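Local coordinates for protein hookworm platelet inhibitor 1 (Ancylostoma caninum, PDB 4TPV) that inhibits platelet aggregation and adhesion, preventing resting platelets from attaching to fibrinogen and collagen and possibly acting on platelet integrins, at residues Thr47-Cys59 and Asp126-Glu140. Residues are numbered along the deposited sequence; the frame is centred on the assembly and turned at random.
Sequences TLEEKAYKSAEKC and DCSGKTHVVCQYGPE
With CG beside its backbone N and a bend at chi2 (-92°), Q136 lays its CG against A52, 3.5 Å from A52 CA, while its amide runs along the helix between K51 and S55. K51 has CG anti to its backbone N (chi1 -172°) and is extended beyond; it crosses the glutamine side chain at about a right angle, with K51 CE 3.5 Å from Q136 OE1. A water accepts from K51 NZ and donates to both Q136 OE1 and Y137 O. K51 NZ also makes a long salt bridge to E140 OE2 (3.9 Å). In this CAP domain, helix 47-56 packs across strand 130-138 with their N-to-C directions 136° apart, on one face of the central sheet, while V133 and C135 project from the other face, where their side chains touch helix 80-89. A56 CB meets V134 CG2 at 3.7 Å, and L48 CD1 rests on the backbone of Q136 to G138. Beyond the helix, C59, with positive phi, is joined to C127 by a disulfide. C127 SG sits 3.5 Å above the plane of the H132 ring, over its centre. At the ring edge, a second water lies 2.6 Å from H132 ND1 and donates to A56 O.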
loop_
_atom_site.group_PDB
_atom_site.type_symbol
_atom_site.label_atom_id
_atom_site.label_comp_id
_atom_site.label_asym_id
_atom_site.label_seq_id
_atom_site.Cartn_x
_atom_site.Cartn_y
_atom_site.Cartn_z
ATOM N N THR A 47 -12.612 3.398 5.116
ATOM C CA THR A 47 -12.362 3.334 6.552
ATOM C C THR A 47 -10.874 3.546 6.895
ATOM O O THR A 47 -10.542 4.284 7.839
ATOM C CB THR A 47 -12.856 2.000 7.116
ATOM O OG1 THR A 47 -14.292 1.983 7.024
ATOM C CG2 THR A 47 -12.457 1.861 8.568
ATOM N N LEU A 48 -9.980 2.920 6.136
ATOM C CA LEU A 48 -8.556 3.180 6.288
ATOM C C LEU A 48 -8.206 4.618 5.927
ATOM O O LEU A 48 -7.298 5.197 6.520
ATOM C CB LEU A 48 -7.739 2.222 5.427
ATOM C CG LEU A 48 -7.800 0.799 5.932
ATOM C CD1 LEU A 48 -6.854 -0.065 5.103
ATOM C CD2 LEU A 48 -7.422 0.732 7.415
ATOM N N GLU A 49 -8.925 5.201 4.966
ATOM C CA GLU A 49 -8.692 6.611 4.661
ATOM C C GLU A 49 -8.973 7.478 5.885
ATOM O O GLU A 49 -8.197 8.388 6.199
ATOM C CB GLU A 49 -9.541 7.101 3.481
ATOM C CG GLU A 49 -9.465 8.630 3.295
ATOM C CD GLU A 49 -10.183 9.129 2.047
ATOM O OE1 GLU A 49 -11.036 10.042 2.186
ATOM O OE2 GLU A 49 -9.887 8.633 0.944
ATOM N N GLU A 50 -10.076 7.215 6.581
ATOM C CA GLU A 50 -10.372 7.995 7.778
ATOM C C GLU A 50 -9.289 7.778 8.850
ATOM O O GLU A 50 -8.869 8.728 9.510
ATOM C CB GLU A 50 -11.752 7.657 8.330
ATOM C CG GLU A 50 -11.976 8.172 9.754
ATOM C CD GLU A 50 -12.161 9.684 9.873
ATOM O OE1 GLU A 50 -12.099 10.403 8.854
ATOM O OE2 GLU A 50 -12.359 10.144 11.017
ATOM N N LYS A 51 -8.809 6.542 8.986
ATOM C CA LYS A 51 -7.717 6.253 9.916
ATOM C C LYS A 51 -6.471 7.045 9.517
ATOM O O LYS A 51 -5.756 7.612 10.366
ATOM C CB LYS A 51 -7.421 4.747 9.936
ATOM C CG LYS A 51 -6.439 4.287 11.008
ATOM C CD LYS A 51 -6.215 2.783 10.895
ATOM C CE LYS A 51 -5.201 2.298 11.928
ATOM N NZ LYS A 51 -4.740 0.907 11.643
ATOM N N ALA A 52 -6.234 7.105 8.217
ATOM C CA ALA A 52 -5.083 7.845 7.710
ATOM C C ALA A 52 -5.197 9.340 7.997
ATOM O O ALA A 52 -4.197 9.977 8.352
ATOM C CB ALA A 52 -4.911 7.591 6.201
ATOM N N TYR A 53 -6.404 9.912 7.859
ATOM C CA TYR A 53 -6.591 11.334 8.163
ATOM C C TYR A 53 -6.408 11.606 9.654
ATOM O O TYR A 53 -5.737 12.562 10.036
ATOM C CB TYR A 53 -7.967 11.850 7.671
ATOM C CG TYR A 53 -7.844 12.419 6.290
ATOM C CD1 TYR A 53 -7.345 13.705 6.093
ATOM C CD2 TYR A 53 -8.122 11.649 5.177
ATOM C CE1 TYR A 53 -7.162 14.222 4.823
ATOM C CE2 TYR A 53 -7.932 12.151 3.893
ATOM C CZ TYR A 53 -7.457 13.448 3.723
ATOM O OH TYR A 53 -7.268 13.963 2.466
ATOM N N LYS A 54 -6.992 10.768 10.495
ATOM C CA LYS A 54 -6.901 10.987 11.922
ATOM C C LYS A 54 -5.439 10.954 12.364
ATOM O O LYS A 54 -5.036 11.704 13.259
ATOM C CB LYS A 54 -7.740 9.949 12.675
ATOM C CG LYS A 54 -9.254 10.249 12.632
ATOM C CD LYS A 54 -9.599 11.514 13.419
ATOM C CE LYS A 54 -11.113 11.829 13.444
ATOM N NZ LYS A 54 -11.667 12.403 12.179
ATOM N N SER A 55 -4.644 10.117 11.704
ATOM C CA SER A 55 -3.223 10.004 12.030
ATOM C C SER A 55 -2.415 11.137 11.399
ATOM O O SER A 55 -1.542 11.735 12.046
ATOM C CB SER A 55 -2.662 8.660 11.568
ATOM O OG SER A 55 -1.277 8.606 11.856
ATOM N N ALA A 56 -2.705 11.434 10.134
ATOM C CA ALA A 56 -2.000 12.504 9.419
ATOM C C ALA A 56 -2.099 13.845 10.126
ATOM O O ALA A 56 -1.148 14.606 10.140
ATOM C CB ALA A 56 -2.536 12.643 8.001
ATOM N N GLU A 57 -3.250 14.145 10.719
ATOM C CA GLU A 57 -3.447 15.467 11.291
ATOM C C GLU A 57 -2.594 15.695 12.531
ATOM O O GLU A 57 -2.492 16.831 13.002
ATOM C CB GLU A 57 -4.923 15.687 11.632
ATOM C CG GLU A 57 -5.820 15.746 10.423
ATOM C CD GLU A 57 -7.286 15.597 10.785
ATOM O OE1 GLU A 57 -7.594 15.475 11.996
ATOM O OE2 GLU A 57 -8.123 15.599 9.853
ATOM N N LYS A 58 -1.988 14.628 13.058
ATOM C CA LYS A 58 -1.061 14.774 14.174
ATOM C C LYS A 58 0.254 15.371 13.689
ATOM O O LYS A 58 1.045 15.866 14.482
ATOM C CB LYS A 58 -0.822 13.427 14.862
ATOM C CG LYS A 58 -2.089 12.805 15.459
ATOM C CD LYS A 58 -1.709 11.530 16.190
ATOM C CE LYS A 58 -2.891 10.671 16.557
ATOM N NZ LYS A 58 -2.382 9.283 16.845
ATOM N N CYS A 59 0.475 15.315 12.381
ATOM C CA CYS A 59 1.617 15.981 11.742
ATOM C C CYS A 59 2.970 15.445 12.195
ATOM O O CYS A 59 3.953 16.190 12.222
ATOM C CB CYS A 59 1.563 17.492 11.981
ATOM S SG CYS A 59 0.331 18.322 10.898
ATOM N N ASP A 126 -1.708 19.471 5.176
ATOM C CA ASP A 126 -0.613 20.418 5.330
ATOM C C ASP A 126 -0.173 20.510 6.781
ATOM O O ASP A 126 -0.993 20.695 7.677
ATOM C CB ASP A 126 -1.012 21.817 4.838
ATOM C CG ASP A 126 0.138 22.826 4.947
ATOM O OD1 ASP A 126 1.046 22.765 4.096
ATOM O OD2 ASP A 126 0.133 23.671 5.871
ATOM N N CYS A 127 1.130 20.409 6.998
ATOM C CA CYS A 127 1.697 20.627 8.317
ATOM C C CYS A 127 2.753 21.700 8.226
ATOM O O CYS A 127 3.840 21.447 7.699
ATOM C CB CYS A 127 2.313 19.348 8.861
ATOM S SG CYS A 127 1.146 18.000 9.064
ATOM N N SER A 128 2.411 22.903 8.676
ATOM C CA SER A 128 3.371 24.002 8.768
ATOM C C SER A 128 4.085 24.238 7.444
ATOM O O SER A 128 5.288 24.492 7.410
ATOM C CB SER A 128 4.387 23.719 9.880
ATOM O OG SER A 128 4.797 24.915 10.517
ATOM N N GLY A 129 3.338 24.143 6.351
ATOM C CA GLY A 129 3.858 24.499 5.043
ATOM C C GLY A 129 4.445 23.337 4.277
ATOM O O GLY A 129 4.880 23.507 3.134
ATOM N N LYS A 130 4.461 22.160 4.896
ATOM C CA LYS A 130 4.873 20.936 4.213
ATOM C C LYS A 130 3.688 20.007 3.992
ATOM O O LYS A 130 2.822 19.893 4.850
ATOM C CB LYS A 130 5.941 20.186 5.014
ATOM C CG LYS A 130 7.187 20.987 5.304
ATOM C CD LYS A 130 8.183 20.172 6.106
ATOM C CE LYS A 130 9.372 21.023 6.532
ATOM N NZ LYS A 130 8.989 22.133 7.458
ATOM N N THR A 131 3.683 19.310 2.865
ATOM C CA THR A 131 2.649 18.306 2.602
ATOM C C THR A 131 3.032 17.004 3.282
ATOM O O THR A 131 4.153 16.542 3.145
ATOM C CB THR A 131 2.456 18.090 1.097
ATOM O OG1 THR A 131 2.113 19.342 0.488
ATOM C CG2 THR A 131 1.360 17.062 0.817
ATOM N N HIS A 132 2.100 16.441 4.045
ATOM C CA HIS A 132 2.242 15.090 4.577
ATOM C C HIS A 132 1.262 14.199 3.847
ATOM O O HIS A 132 0.079 14.510 3.741
ATOM C CB HIS A 132 1.958 15.011 6.084
ATOM C CG HIS A 132 3.000 15.653 6.955
ATOM N ND1 HIS A 132 3.282 15.192 8.221
ATOM C CD2 HIS A 132 3.831 16.704 6.741
ATOM C CE1 HIS A 132 4.231 15.938 8.760
ATOM N NE2 HIS A 132 4.587 16.858 7.882
ATOM N N VAL A 133 1.775 13.098 3.321
ATOM C CA VAL A 133 0.949 12.080 2.724
ATOM C C VAL A 133 1.041 10.870 3.631
ATOM O O VAL A 133 2.151 10.453 3.993
ATOM C CB VAL A 133 1.425 11.706 1.317
ATOM C CG1 VAL A 133 0.548 10.594 0.753
ATOM C CG2 VAL A 133 1.423 12.932 0.415
ATOM N N VAL A 134 -0.104 10.312 4.016
ATOM C CA VAL A 134 -0.141 9.120 4.877
ATOM C C VAL A 134 -1.042 8.081 4.248
ATOM O O VAL A 134 -2.161 8.398 3.838
ATOM C CB VAL A 134 -0.673 9.452 6.299
ATOM C CG1 VAL A 134 -0.910 8.183 7.088
ATOM C CG2 VAL A 134 0.270 10.410 7.022
ATOM N N CYS A 135 -0.559 6.848 4.162
ATOM C CA CYS A 135 -1.405 5.745 3.754
ATOM C C CYS A 135 -1.428 4.699 4.860
ATOM O O CYS A 135 -0.414 4.430 5.504
ATOM C CB CYS A 135 -0.921 5.122 2.447
ATOM S SG CYS A 135 -1.141 6.139 0.953
ATOM N N GLN A 136 -2.612 4.145 5.079
ATOM C CA GLN A 136 -2.836 3.100 6.056
ATOM C C GLN A 136 -3.221 1.836 5.306
ATOM O O GLN A 136 -3.963 1.884 4.312
ATOM C CB GLN A 136 -3.941 3.514 7.053
ATOM C CG GLN A 136 -3.541 4.675 7.954
ATOM C CD GLN A 136 -2.917 4.215 9.250
ATOM O OE1 GLN A 136 -2.788 3.013 9.501
ATOM N NE2 GLN A 136 -2.521 5.172 10.091
ATOM N N TYR A 137 -2.696 0.705 5.766
ATOM C CA TYR A 137 -2.907 -0.563 5.089
ATOM C C TYR A 137 -3.600 -1.581 5.981
ATOM O O TYR A 137 -3.630 -1.452 7.221
ATOM C CB TYR A 137 -1.559 -1.114 4.599
ATOM C CG TYR A 137 -0.824 -0.133 3.709
ATOM C CD1 TYR A 137 -1.096 -0.057 2.353
ATOM C CD2 TYR A 137 0.103 0.764 4.244
ATOM C CE1 TYR A 137 -0.431 0.879 1.526
ATOM C CE2 TYR A 137 0.765 1.690 3.433
ATOM C CZ TYR A 137 0.504 1.730 2.072
ATOM O OH TYR A 137 1.172 2.643 1.276
ATOM N N GLY A 138 -4.162 -2.608 5.348
ATOM C CA GLY A 138 -4.787 -3.699 6.085
ATOM C C GLY A 138 -4.843 -4.979 5.271
ATOM O O GLY A 138 -4.661 -4.957 4.057
ATOM N N PRO A 139 -5.053 -6.121 5.947
ATOM C CA PRO A 139 -5.163 -6.197 7.408
ATOM C C PRO A 139 -3.815 -6.103 8.098
ATOM O O PRO A 139 -2.762 -6.132 7.458
ATOM C CB PRO A 139 -5.796 -7.581 7.652
ATOM C CG PRO A 139 -5.811 -8.287 6.320
ATOM C CD PRO A 139 -5.081 -7.448 5.317
ATOM N N GLU A 140 -3.837 -5.982 9.417
ATOM C CA GLU A 140 -2.587 -5.885 10.161
ATOM C C GLU A 140 -1.788 -7.188 10.134
ATOM O O GLU A 140 -2.302 -8.262 10.453
ATOM C CB GLU A 140 -2.866 -5.467 11.604
ATOM C CG GLU A 140 -3.389 -4.046 11.742
ATOM C CD GLU A 140 -3.780 -3.711 13.173
ATOM O OE1 GLU A 140 -3.742 -4.621 14.033
ATOM O OE2 GLU A 140 -4.129 -2.541 13.434
HETATM O O HOH W 1 -3.996 0.598 9.059
HETATM O O HOH W 2 1.409 13.591 9.156
#